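Local coordinates for protein purine nucleosidase, (IunH-1) (Sulfolobus solfataricus, PDB 3T8J) that is a nucleosidase-family protein that carries a sodium ion at the C-terminal ends of central parallel strands of its sheet, at residues V29-V34 and R56-Y61; F4-D9 and E117-S122. One frame throughout, in Å; residues are numbered along the deposited sequence.

Interaction 1: V29-V34 and R56-Y61; sequences VAVTIV and REIPVY
A parallel beta-alpha-beta unit, strand 27-33, helix 40-53 and strand 60-62, is closed where Val31 and Thr32 pair with Val60 and Tyr61 at one border of the central sheet. Three backbone hydrogen bonds run up the ladder. Val31 N donates a hydrogen bond to Pro59 O at 3.0 Å, Tyr61 N donates to Val31 O at 2.9 Å with an almost straight N-H...O angle of 167°, and Ile33 N donates to Tyr61 O, where the donor stands 30° out of the carbonyl plane. Each of the three acceptor oxygens also receives a CA-H from the opposite strand. On the face of Val31 and Val60, Ile33 CG1 lies 3.7 Å from Val60 CG1; with Val60 CG1 anti to its own backbone N (chi1 177°), this branch reaches obliquely across to the isoleucine, and helix 40-53 covers both. On the face of Thr32 and Tyr61 the methyl CB of Ala30 meets the tyrosine ring in its plane, at the edge, 3.8 Å from Tyr61 CE2. Earlier in the chain, Ile58 CG2 leans on Ala30 CA at 3.7 Å, and Pro59 CG rests 3.5 Å from Val29 O. Pro59, having no N-H, meets Val29 O with its ring carbons alone, and the backbone hydrogen bonds between the two segments begin at Val31.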
ATOM      1  N   VAL A  29      14.324 -24.138 -29.438  1.00 22.03           N
ATOM      2  CA  VAL A  29      15.753 -24.195 -29.130  1.00 22.51           C
ATOM      3  C   VAL A  29      16.092 -24.526 -27.654  1.00 21.77           C
ATOM      4  O   VAL A  29      17.219 -24.946 -27.350  1.00 23.32           O
ATOM      5  CB  VAL A  29      16.468 -22.894 -29.537  1.00 22.86           C
ATOM      6  CG1 VAL A  29      16.232 -22.603 -31.043  1.00 27.64           C
ATOM      7  CG2 VAL A  29      16.020 -21.703 -28.684  1.00 23.23           C
ATOM      8  N   ALA A  30      15.127 -24.345 -26.758  1.00 21.15           N
ATOM      9  CA  ALA A  30      15.309 -24.671 -25.339  1.00 20.53           C
ATOM     10  C   ALA A  30      13.973 -24.666 -24.653  1.00 19.61           C
ATOM     11  O   ALA A  30      13.041 -23.975 -25.052  1.00 19.69           O
ATOM     12  CB  ALA A  30      16.230 -23.664 -24.642  1.00 20.70           C
ATOM     13  N   VAL A  31      13.879 -25.456 -23.585  1.00 19.96           N
ATOM     14  CA  VAL A  31      12.810 -25.388 -22.614  1.00 20.11           C
ATOM     15  C   VAL A  31      13.410 -24.880 -21.298  1.00 20.28           C
ATOM     16  O   VAL A  31      14.448 -25.350 -20.876  1.00 21.79           O
ATOM     17  CB  VAL A  31      12.182 -26.771 -22.372  1.00 20.11           C
ATOM     18  CG1 VAL A  31      11.052 -26.666 -21.303  1.00 21.69           C
ATOM     19  CG2 VAL A  31      11.670 -27.401 -23.644  1.00 21.19           C
ATOM     20  N   THR A  32      12.803 -23.850 -20.717  1.00 19.28           N
ATOM     21  CA  THR A  32      13.263 -23.246 -19.453  1.00 20.07           C
ATOM     22  C   THR A  32      12.183 -23.535 -18.397  1.00 20.23           C
ATOM     23  O   THR A  32      10.992 -23.584 -18.744  1.00 20.76           O
ATOM     24  CB  THR A  32      13.563 -21.726 -19.618  1.00 20.26           C
ATOM     25  OG1 THR A  32      12.434 -21.053 -20.182  1.00 22.50           O
ATOM     26  CG2 THR A  32      14.828 -21.529 -20.512  1.00 19.84           C
ATOM     27  N   ILE A  33      12.593 -23.814 -17.153  1.00 19.29           N
ATOM     28  CA  ILE A  33      11.653 -24.199 -16.086  1.00 19.03           C
ATOM     29  C   ILE A  33      11.599 -23.141 -15.006  1.00 18.26           C
ATOM     30  O   ILE A  33      12.644 -22.657 -14.560  1.00 18.52           O
ATOM     31  CB  ILE A  33      12.058 -25.553 -15.443  1.00 19.39           C
ATOM     32  CG1 ILE A  33      12.328 -26.623 -16.513  1.00 21.43           C
ATOM     33  CG2 ILE A  33      10.953 -26.048 -14.462  1.00 19.53           C
ATOM     34  CD1 ILE A  33      11.096 -27.009 -17.333  1.00 21.28           C
ATOM     35  N   VAL A  34      10.383 -22.836 -14.553  1.00 18.05           N
ATOM     36  CA  VAL A  34      10.140 -21.800 -13.547  1.00 17.46           C
ATOM     37  C   VAL A  34       9.165 -22.323 -12.478  1.00 17.78           C
ATOM     38  O   VAL A  34       8.324 -23.179 -12.785  1.00 18.42           O
ATOM     39  CB  VAL A  34       9.623 -20.497 -14.220  1.00 17.40           C
ATOM     40  CG1 VAL A  34       8.211 -20.687 -14.794  1.00 18.50           C
ATOM     41  CG2 VAL A  34       9.671 -19.281 -13.245  1.00 18.66           C
ATOM     42  N   ARG A  56      13.128 -36.165 -28.913  1.00 29.23           N
ATOM     43  CA  ARG A  56      13.948 -34.948 -28.974  1.00 29.06           C
ATOM     44  C   ARG A  56      14.918 -34.853 -27.806  1.00 30.02           C
ATOM     45  O   ARG A  56      14.682 -35.450 -26.734  1.00 30.90           O
ATOM     46  CB  ARG A  56      13.053 -33.719 -29.039  1.00 28.60           C
ATOM     47  CG  ARG A  56      12.145 -33.646 -30.261  1.00 30.14           C
ATOM     48  CD  ARG A  56      12.927 -33.660 -31.610  1.00 32.55           C
ATOM     49  NE  ARG A  56      14.056 -32.719 -31.614  1.00 33.89           N
ATOM     50  CZ  ARG A  56      14.009 -31.448 -32.029  1.00 35.90           C
ATOM     51  NH1 ARG A  56      12.905 -30.933 -32.551  1.00 35.29           N
ATOM     52  NH2 ARG A  56      15.101 -30.695 -31.938  1.00 37.17           N
ATOM     53  N   GLU A  57      16.014 -34.132 -28.034  1.00 30.42           N
ATOM     54  CA  GLU A  57      17.065 -33.941 -27.033  1.00 31.62           C
ATOM     55  C   GLU A  57      17.306 -32.436 -26.816  1.00 29.78           C
ATOM     56  O   GLU A  57      18.424 -31.996 -26.511  1.00 31.66           O
ATOM     57  CB  GLU A  57      18.340 -34.661 -27.477  1.00 33.01           C
ATOM     58  CG  GLU A  57      18.112 -36.153 -27.591  1.00 38.37           C
ATOM     59  CD  GLU A  57      19.326 -36.955 -28.037  1.00 43.79           C
ATOM     60  OE1 GLU A  57      20.478 -36.459 -27.974  1.00 48.66           O
ATOM     61  OE2 GLU A  57      19.106 -38.108 -28.479  1.00 50.74           O
ATOM     62  N   ILE A  58      16.238 -31.659 -26.964  1.00 27.75           N
ATOM     63  CA  ILE A  58      16.253 -30.203 -26.734  1.00 25.58           C
ATOM     64  C   ILE A  58      16.697 -29.940 -25.292  1.00 24.86           C
ATOM     65  O   ILE A  58      16.249 -30.622 -24.380  1.00 24.55           O
ATOM     66  CB  ILE A  58      14.865 -29.611 -27.019  1.00 24.23           C
ATOM     67  CG1 ILE A  58      14.537 -29.733 -28.511  1.00 25.64           C
ATOM     68  CG2 ILE A  58      14.779 -28.125 -26.533  1.00 24.21           C
ATOM     69  CD1 ILE A  58      13.071 -29.593 -28.845  1.00 23.74           C
ATOM     70  N   PRO A  59      17.603 -28.983 -25.065  1.00 22.82           N
ATOM     71  CA  PRO A  59      18.047 -28.790 -23.692  1.00 22.73           C
ATOM     72  C   PRO A  59      16.978 -28.186 -22.785  1.00 21.43           C
ATOM     73  O   PRO A  59      16.217 -27.297 -23.210  1.00 21.56           O
ATOM     74  CB  PRO A  59      19.223 -27.835 -23.821  1.00 22.28           C
ATOM     75  CG  PRO A  59      18.947 -27.081 -25.109  1.00 23.26           C
ATOM     76  CD  PRO A  59      18.303 -28.077 -26.008  1.00 23.32           C
ATOM     77  N   VAL A  60      16.925 -28.692 -21.555  1.00 21.59           N
ATOM     78  CA  VAL A  60      16.061 -28.207 -20.491  1.00 20.84           C
ATOM     79  C   VAL A  60      16.916 -27.522 -19.424  1.00 21.40           C
ATOM     80  O   VAL A  60      17.817 -28.130 -18.834  1.00 22.20           O
ATOM     81  CB  VAL A  60      15.232 -29.363 -19.850  1.00 21.30           C
ATOM     82  CG1 VAL A  60      14.391 -28.854 -18.701  1.00 21.54           C
ATOM     83  CG2 VAL A  60      14.375 -30.034 -20.956  1.00 22.59           C
ATOM     84  N   TYR A  61      16.676 -26.221 -19.234  1.00 20.00           N
ATOM     85  CA  TYR A  61      17.415 -25.415 -18.282  1.00 19.53           C
ATOM     86  C   TYR A  61      16.557 -25.070 -17.065  1.00 20.42           C
ATOM     87  O   TYR A  61      15.605 -24.268 -17.162  1.00 20.54           O
ATOM     88  CB  TYR A  61      17.883 -24.102 -18.957  1.00 19.52           C
ATOM     89  CG  TYR A  61      18.840 -24.283 -20.103  1.00 19.82           C
ATOM     90  CD1 TYR A  61      20.197 -24.427 -19.879  1.00 21.25           C
ATOM     91  CD2 TYR A  61      18.397 -24.277 -21.442  1.00 21.82           C
ATOM     92  CE1 TYR A  61      21.061 -24.616 -20.895  1.00 22.14           C
ATOM     93  CE2 TYR A  61      19.283 -24.444 -22.483  1.00 22.82           C
ATOM     94  CZ  TYR A  61      20.621 -24.615 -22.215  1.00 22.90           C
ATOM     95  OH  TYR A  61      21.537 -24.805 -23.243  1.00 27.07           O
TER

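Interaction 2: F4-D9 and E117-S122; sequences FIIDCD and EFLAIS. With NA (sodium ion), chain B.
Backbone pairing comes first: Ile5 N donates to Glu117 O, Leu119 N to Ile5 O at 2.9 Å, and Asp7 N to Leu119 O, the last two nearly straight, the first somewhat bent.

Apolar contacts flank this ladder on both faces. Glu117 CB sits over the centre of the Phe4 ring, 3.8 Å from the centroid, a CH-pi contact, while Leu119 CB meets the same ring at its edge. The glutamate carboxylate, its plane turned 41° from the ring, is held by Trp145 and by a salt bridge to Arg2. Ile6 CD1 lies 3.8 Å from Leu119 CD2, the two side chains side by side and pointing the same way. On the face of Ile5 and Asp7, Phe118 CZ comes within 3.6 Å of Asp7 CB, and Ile5 CG2 approaches the same ring obliquely, at Phe118 CE1.

Strands 3-8 and 116-120 are neighbours within the parallel part of the mixed sheet, and the metal site lies just beyond their C-terminal ends, where such sheets commonly place their sites.

Polar and metal bonds gather there. Ser122 OG donates to Asp7 O at 2.7 Å and accepts a bent bond from Asp9 N. The same oxygen coordinates the sodium ion at 2.5 Å. The serine's chi1 of -49° sets OG anti to the carbonyl carbon, turned toward Asp7 and Asp9. Asp9 OD2 and Ile121 O each bind the ion at 2.3 Å; water 2 and Asp14 are further ligands. The other carboxylate oxygen, Asp9 OD1, accepts from Asn37 N. Water 1 lies within hydrogen-bonding distance of Asp7 OD2 and Ser122 O, bridging the segments, while Thr32 and Asn126 meet Asp7 OD1.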
ATOM      1  N   PHE A   4      12.032 -20.597 -31.111  1.00 22.44           N
ATOM      2  CA  PHE A   4      11.356 -20.327 -29.843  1.00 21.47           C
ATOM      3  C   PHE A   4      12.082 -20.910 -28.630  1.00 20.61           C
ATOM      4  O   PHE A   4      12.599 -22.042 -28.662  1.00 21.07           O
ATOM      5  CB  PHE A   4       9.967 -20.993 -29.821  1.00 21.42           C
ATOM      6  CG  PHE A   4       8.860 -20.167 -30.422  1.00 20.99           C
ATOM      7  CD1 PHE A   4       8.797 -19.938 -31.785  1.00 22.14           C
ATOM      8  CD2 PHE A   4       7.845 -19.638 -29.632  1.00 22.47           C
ATOM      9  CE1 PHE A   4       7.754 -19.165 -32.337  1.00 25.38           C
ATOM     10  CE2 PHE A   4       6.808 -18.897 -30.175  1.00 25.22           C
ATOM     11  CZ  PHE A   4       6.758 -18.674 -31.537  1.00 24.46           C
ATOM     12  N   ILE A   5      12.035 -20.174 -27.528  1.00 19.13           N
ATOM     13  CA  ILE A   5      12.183 -20.751 -26.178  1.00 19.55           C
ATOM     14  C   ILE A   5      10.789 -20.880 -25.597  1.00 18.93           C
ATOM     15  O   ILE A   5       9.966 -19.966 -25.716  1.00 20.10           O
ATOM     16  CB  ILE A   5      13.000 -19.840 -25.255  1.00 19.78           C
ATOM     17  CG1 ILE A   5      14.430 -19.751 -25.729  1.00 20.37           C
ATOM     18  CG2 ILE A   5      12.900 -20.304 -23.781  1.00 21.29           C
ATOM     19  CD1 ILE A   5      15.311 -18.771 -24.899  1.00 23.97           C
ATOM     20  N   ILE A   6      10.509 -22.027 -24.947  1.00 18.99           N
ATOM     21  CA  ILE A   6       9.259 -22.180 -24.210  1.00 20.18           C
ATOM     22  C   ILE A   6       9.592 -22.266 -22.725  1.00 19.95           C
ATOM     23  O   ILE A   6      10.431 -23.056 -22.322  1.00 20.08           O
ATOM     24  CB  ILE A   6       8.413 -23.407 -24.719  1.00 21.11           C
ATOM     25  CG1 ILE A   6       7.059 -23.490 -24.000  1.00 20.94           C
ATOM     26  CG2 ILE A   6       9.165 -24.717 -24.625  1.00 22.67           C
ATOM     27  CD1 ILE A   6       6.126 -24.571 -24.604  1.00 22.78           C
ATOM     28  N   ASP A   7       8.935 -21.423 -21.928  1.00 19.69           N
ATOM     29  CA  ASP A   7       9.171 -21.297 -20.485  1.00 19.93           C
ATOM     30  C   ASP A   7       7.974 -21.883 -19.748  1.00 20.53           C
ATOM     31  O   ASP A   7       6.849 -21.409 -19.901  1.00 20.99           O
ATOM     32  CB  ASP A   7       9.409 -19.819 -20.134  1.00 19.81           C
ATOM     33  CG  ASP A   7       9.871 -19.611 -18.686  1.00 23.24           C
ATOM     34  OD1 ASP A   7      11.015 -19.976 -18.307  1.00 22.70           O
ATOM     35  OD2 ASP A   7       9.060 -19.074 -17.877  1.00 26.77           O
ATOM     36  N   CYS A   8       8.254 -22.930 -18.965  1.00 20.05           N
ATOM     37  CA  CYS A   8       7.249 -23.859 -18.417  1.00 20.48           C
ATOM     38  C   CYS A   8       7.324 -24.042 -16.890  1.00 20.30           C
ATOM     39  O   CYS A   8       8.384 -24.373 -16.343  1.00 20.69           O
ATOM     40  CB  CYS A   8       7.459 -25.253 -19.030  1.00 21.46           C
ATOM     41  SG  CYS A   8       7.238 -25.326 -20.792  1.00 23.87           S
ATOM     42  N   ASP A   9       6.170 -23.893 -16.216  1.00 20.33           N
ATOM     43  CA  ASP A   9       5.936 -24.425 -14.860  1.00 20.59           C
ATOM     44  C   ASP A   9       5.170 -25.731 -15.053  1.00 21.65           C
ATOM     45  O   ASP A   9       3.974 -25.817 -14.847  1.00 22.42           O
ATOM     46  CB  ASP A   9       5.222 -23.433 -13.905  1.00 19.45           C
ATOM     47  CG  ASP A   9       3.854 -22.916 -14.401  1.00 20.72           C
ATOM     48  OD1 ASP A   9       3.007 -22.573 -13.540  1.00 20.16           O
ATOM     49  OD2 ASP A   9       3.613 -22.764 -15.630  1.00 22.15           O
ATOM     50  N   GLU A 117      11.922 -15.930 -30.414  1.00 22.34           N
ATOM     51  CA  GLU A 117      10.637 -15.664 -29.825  1.00 20.90           C
ATOM     52  C   GLU A 117      10.551 -16.389 -28.492  1.00 21.71           C
ATOM     53  O   GLU A 117      11.101 -17.482 -28.339  1.00 22.26           O
ATOM     54  CB  GLU A 117       9.508 -16.079 -30.767  1.00 22.36           C
ATOM     55  CG  GLU A 117       9.595 -15.303 -32.124  1.00 23.95           C
ATOM     56  CD  GLU A 117       8.464 -15.639 -33.083  1.00 25.95           C
ATOM     57  OE1 GLU A 117       7.294 -15.385 -32.723  1.00 26.73           O
ATOM     58  OE2 GLU A 117       8.749 -16.127 -34.224  1.00 28.58           O
ATOM     59  N   PHE A 118       9.874 -15.775 -27.542  1.00 20.36           N
ATOM     60  CA  PHE A 118       9.780 -16.314 -26.174  1.00 19.30           C
ATOM     61  C   PHE A 118       8.327 -16.606 -25.837  1.00 20.30           C
ATOM     62  O   PHE A 118       7.497 -15.701 -25.798  1.00 20.73           O
ATOM     63  CB  PHE A 118      10.379 -15.307 -25.168  1.00 19.50           C
ATOM     64  CG  PHE A 118      10.654 -15.863 -23.815  1.00 20.01           C
ATOM     65  CD1 PHE A 118      11.926 -16.311 -23.477  1.00 21.21           C
ATOM     66  CD2 PHE A 118       9.658 -15.902 -22.851  1.00 20.76           C
ATOM     67  CE1 PHE A 118      12.182 -16.843 -22.208  1.00 22.07           C
ATOM     68  CE2 PHE A 118       9.909 -16.436 -21.570  1.00 21.32           C
ATOM     69  CZ  PHE A 118      11.196 -16.885 -21.257  1.00 20.73           C
ATOM     70  N   LEU A 119       8.013 -17.886 -25.586  1.00 19.84           N
ATOM     71  CA  LEU A 119       6.651 -18.294 -25.252  1.00 19.76           C
ATOM     72  C   LEU A 119       6.557 -18.384 -23.722  1.00 19.64           C
ATOM     73  O   LEU A 119       6.991 -19.367 -23.101  1.00 20.00           O
ATOM     74  CB  LEU A 119       6.318 -19.604 -25.965  1.00 20.76           C
ATOM     75  CG  LEU A 119       4.927 -20.177 -25.738  1.00 21.85           C
ATOM     76  CD1 LEU A 119       3.806 -19.211 -26.132  1.00 22.12           C
ATOM     77  CD2 LEU A 119       4.769 -21.512 -26.489  1.00 22.44           C
ATOM     78  N   ALA A 120       6.050 -17.289 -23.146  1.00 19.18           N
ATOM     79  CA  ALA A 120       5.946 -17.068 -21.711  1.00 18.68           C
ATOM     80  C   ALA A 120       4.571 -17.521 -21.244  1.00 19.54           C
ATOM     81  O   ALA A 120       3.657 -16.704 -21.047  1.00 20.10           O
ATOM     82  CB  ALA A 120       6.165 -15.570 -21.385  1.00 19.48           C
ATOM     83  N   ILE A 121       4.446 -18.833 -21.034  1.00 18.84           N
ATOM     84  CA  ILE A 121       3.177 -19.447 -20.593  1.00 19.31           C
ATOM     85  C   ILE A 121       3.154 -19.768 -19.097  1.00 19.49           C
ATOM     86  O   ILE A 121       2.352 -20.574 -18.645  1.00 20.37           O
ATOM     87  CB  ILE A 121       2.811 -20.694 -21.445  1.00 20.19           C
ATOM     88  CG1 ILE A 121       3.975 -21.683 -21.572  1.00 19.99           C
ATOM     89  CG2 ILE A 121       2.361 -20.250 -22.852  1.00 21.34           C
ATOM     90  CD1 ILE A 121       3.567 -23.092 -22.096  1.00 23.55           C
ATOM     91  N   SER A 122       4.038 -19.132 -18.346  1.00 18.28           N
ATOM     92  CA  SER A 122       4.285 -19.408 -16.932  1.00 18.48           C
ATOM     93  C   SER A 122       4.623 -18.126 -16.178  1.00 17.96           C
ATOM     94  O   SER A 122       4.772 -17.043 -16.802  1.00 17.28           O
ATOM     95  CB  SER A 122       5.455 -20.404 -16.840  1.00 19.91           C
ATOM     96  OG  SER A 122       5.239 -21.519 -17.724  1.00 20.64           O
TER
HETATM   97 NA    NA B 401       3.011 -22.593 -17.823  1.00 24.44          NA
HETATM   98  O   HOH W   1       6.864 -17.569 -18.759  1.00 16.26           O
HETATM   99  O   HOH W   2       0.945 -23.616 -17.345  1.00 21.68           O

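Overall arrangement
Both contacts belong to one sheet, since strand 27-33 of interaction 1 lies next to strand 3-8 of interaction 2; their centres are about 10 Å apart. The seam between them is partly polar: Thr32 OG1 and Asp7 OD1, 2.6 Å apart, probably share a hydrogen bond, and Thr32 O probably accepts one from Cys8 N at 2.8 Å. Further along, Val34 CG1 packs 3.4 Å from Ser122 CB, so the end of 29-34 borders a residue that binds the sodium ion. Interaction 2 supplies three of the protein's metal-binding residues directly, whereas interaction 1 stands further back, the Ile33 side chain lying about 9 Å from the ion.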